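Local coordinates for protein AxyAgu115A (Amphibacillus xylanus NBRC 15112, PDB 6NPS) that probably hydrolyses alpha-linked glucuronic acid side groups from xylan, as a family GH115 alpha-glucuronidase, at residues Pro660-Leu666 with Val707-Glu713. The protein carries 3 engineered substitutions. Sequence-based numbering, arbitrary orientation.
Sequences PVNKPRL and VSEKKAE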
loop_
_atom_site.group_PDB
_atom_site.type_symbol
_atom_site.label_atom_id
_atom_site.label_comp_id
_atom_site.label_asym_id
_atom_site.label_seq_id
_atom_site.Cartn_x
_atom_site.Cartn_y
_atom_site.Cartn_z
ATOM N N PRO A 660 -7.788 -15.666 10.225
ATOM C CA PRO A 660 -6.939 -16.080 11.370
ATOM C C PRO A 660 -5.812 -17.006 10.959
ATOM O O PRO A 660 -5.981 -17.873 10.124
ATOM C CB PRO A 660 -7.912 -16.817 12.299
ATOM C CG PRO A 660 -9.277 -16.653 11.701
ATOM C CD PRO A 660 -9.158 -16.204 10.281
ATOM N N VAL A 661 -4.664 -16.878 11.624
ATOM C CA VAL A 661 -3.599 -17.843 11.380
ATOM C C VAL A 661 -3.822 -19.087 12.243
ATOM O O VAL A 661 -4.672 -19.096 13.137
ATOM C CB VAL A 661 -2.215 -17.230 11.665
ATOM C CG1 VAL A 661 -1.971 -16.025 10.718
ATOM C CG2 VAL A 661 -2.120 -16.815 13.145
ATOM N N ASN A 662 -3.025 -20.113 12.011
ATOM C CA ASN A 662 -3.204 -21.421 12.662
ATOM C C ASN A 662 -2.681 -21.467 14.099
ATOM O O ASN A 662 -3.324 -22.066 14.967
ATOM C CB ASN A 662 -2.514 -22.503 11.852
ATOM C CG ASN A 662 -3.136 -22.686 10.451
ATOM O OD1 ASN A 662 -4.335 -22.510 10.265
ATOM N ND2 ASN A 662 -2.305 -23.073 9.474
ATOM N N LYS A 663 -1.464 -20.857 14.390
ATOM C CA LYS A 663 -0.921 -21.064 15.739
ATOM C C LYS A 663 -1.466 -20.025 16.710
ATOM O O LYS A 663 -1.799 -18.909 16.306
ATOM C CB LYS A 663 0.598 -20.982 15.722
ATOM C CG LYS A 663 1.283 -22.234 15.202
ATOM C CD LYS A 663 2.794 -22.098 15.253
ATOM C CE LYS A 663 3.483 -23.218 14.451
ATOM N NZ LYS A 663 2.542 -23.961 13.538
ATOM N N PRO A 664 -1.553 -20.355 18.034
ATOM C CA PRO A 664 -2.097 -19.397 19.028
ATOM C C PRO A 664 -1.100 -18.306 19.400
ATOM O O PRO A 664 -0.521 -18.236 20.504
ATOM C CB PRO A 664 -2.443 -20.311 20.214
ATOM C CG PRO A 664 -1.491 -21.404 20.119
ATOM C CD PRO A 664 -1.285 -21.670 18.636
ATOM N N ARG A 665 -0.894 -17.422 18.456
ATOM C CA ARG A 665 0.073 -16.357 18.573
ATOM C C ARG A 665 -0.607 -15.109 19.116
ATOM O O ARG A 665 -1.821 -14.890 18.943
ATOM C CB ARG A 665 0.705 -16.060 17.195
ATOM C CG ARG A 665 1.458 -17.198 16.575
ATOM C CD ARG A 665 1.463 -17.172 14.986
ATOM N NE ARG A 665 1.561 -15.798 14.467
ATOM C CZ ARG A 665 1.529 -15.489 13.173
ATOM N NH1 ARG A 665 1.374 -16.478 12.290
ATOM N NH2 ARG A 665 1.602 -14.190 12.775
ATOM N N LEU A 666 0.209 -14.262 19.746
ATOM C CA LEU A 666 -0.261 -13.037 20.353
ATOM C C LEU A 666 0.695 -11.913 19.992
ATOM O O LEU A 666 1.917 -12.051 20.137
ATOM C CB LEU A 666 -0.315 -13.196 21.900
ATOM C CG LEU A 666 -1.415 -14.105 22.440
ATOM C CD1 LEU A 666 -1.262 -14.178 24.003
ATOM C CD2 LEU A 666 -2.794 -13.576 22.055
ATOM N N VAL A 707 -4.149 -12.981 16.880
ATOM C CA VAL A 707 -4.031 -13.162 15.438
ATOM C C VAL A 707 -4.675 -14.442 14.981
ATOM O O VAL A 707 -4.786 -14.653 13.776
ATOM C CB VAL A 707 -2.561 -13.138 14.971
ATOM C CG1 VAL A 707 -1.936 -11.796 15.293
ATOM C CG2 VAL A 707 -1.797 -14.261 15.624
ATOM N N SER A 708 -5.062 -15.322 15.897
ATOM C CA SER A 708 -5.726 -16.578 15.570
ATOM C C SER A 708 -7.081 -16.644 16.275
ATOM O O SER A 708 -7.401 -15.816 17.135
ATOM C CB SER A 708 -4.869 -17.764 16.001
ATOM O OG SER A 708 -5.061 -17.889 17.409
ATOM N N GLU A 709 -7.868 -17.666 15.942
ATOM C CA GLU A 709 -9.115 -17.930 16.643
ATOM C C GLU A 709 -8.956 -18.991 17.731
ATOM O O GLU A 709 -9.954 -19.547 18.192
ATOM C CB GLU A 709 -10.206 -18.324 15.651
ATOM C CG GLU A 709 -11.068 -17.130 15.276
ATOM C CD GLU A 709 -11.958 -17.371 14.068
ATOM O OE1 GLU A 709 -12.542 -16.382 13.560
ATOM O OE2 GLU A 709 -12.072 -18.541 13.634
ATOM N N LYS A 710 -7.727 -19.247 18.178
ATOM C CA LYS A 710 -7.421 -20.233 19.208
ATOM C C LYS A 710 -7.260 -19.552 20.559
ATOM O O LYS A 710 -6.958 -18.359 20.650
ATOM C CB LYS A 710 -6.147 -20.996 18.861
ATOM C CG LYS A 710 -6.405 -22.259 18.084
ATOM C CD LYS A 710 -6.008 -22.129 16.651
ATOM C CE LYS A 710 -6.077 -23.480 15.949
ATOM N NZ LYS A 710 -6.028 -23.343 14.474
ATOM N N LYS A 711 -7.454 -20.316 21.627
ATOM C CA LYS A 711 -7.222 -19.709 22.931
ATOM C C LYS A 711 -5.715 -19.582 23.146
ATOM O O LYS A 711 -4.941 -20.498 22.834
ATOM C CB LYS A 711 -7.914 -20.495 24.057
ATOM C CG LYS A 711 -7.789 -21.992 24.002
ATOM C CD LYS A 711 -6.496 -22.471 24.671
ATOM C CE LYS A 711 -6.310 -23.987 24.574
ATOM N NZ LYS A 711 -4.864 -24.368 24.563
ATOM N N ALA A 712 -5.291 -18.411 23.590
ATOM C CA ALA A 712 -3.875 -18.107 23.765
ATOM C C ALA A 712 -3.697 -17.463 25.130
ATOM O O ALA A 712 -4.248 -16.388 25.362
ATOM C CB ALA A 712 -3.396 -17.147 22.672
ATOM N N GLU A 713 -2.953 -18.108 26.021
ATOM C CA GLU A 713 -2.707 -17.567 27.357
ATOM C C GLU A 713 -1.440 -16.723 27.389
ATOM O O GLU A 713 -0.445 -17.050 26.741
ATOM C CB GLU A 713 -2.565 -18.700 28.386
ATOM C CG GLU A 713 -3.794 -19.566 28.551
ATOM C CD GLU A 713 -3.676 -20.529 29.735
ATOM O OE1 GLU A 713 -3.209 -20.098 30.815
ATOM O OE2 GLU A 713 -4.048 -21.717 29.580
HETATM O O HOH W 1 -7.227 -19.902 14.120
HETATM O O HOH W 2 -4.143 -15.695 18.731
#
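Val707 is the residue most covered by residues 660-666: its CG2 lies 3.5 Å from Arg665 CB and 3.6 Å from Val661 CG2. The latter methyl sits over one face of the Arg665 guanidinium, offset toward its rim, while Arg665 NE is salt-bridged to Glu678 and NH2 bonds to Asn650 O of the second subunit. Val661 N donates to Val707 O (3.1 Å, 165° at the hydrogen). Ser708 CB lies against two carbonyl oxygens roughly at right angles, Val661 O at 3.2 Å and Lys663 O; OG, set between its backbone N and carbonyl carbon (chi1 78°), accepts from Lys710 N at 3.1 Å, an ST turn. Replacing Ser708 by alanine removes OG and would probably leave Lys710 N without this acceptor. Residues 707-713 cross from strand 700-706 of one sheet to strand 712-718 of another, and 660-666 lead into strand 666-670, paired with 700-706. Ala712 CB meets Leu666 CG at 3.6 Å where strands 712-718 and 666-670 start. The solvent side is more open: Glu709 and Lys710 are exposed, water 1 links Val661 O to Glu709 N, Pro660 CG rests 3.6 Å from Glu709 CD, and Lys710 NZ meets an in-plane lone pair of Asn662 O at 3.0 Å.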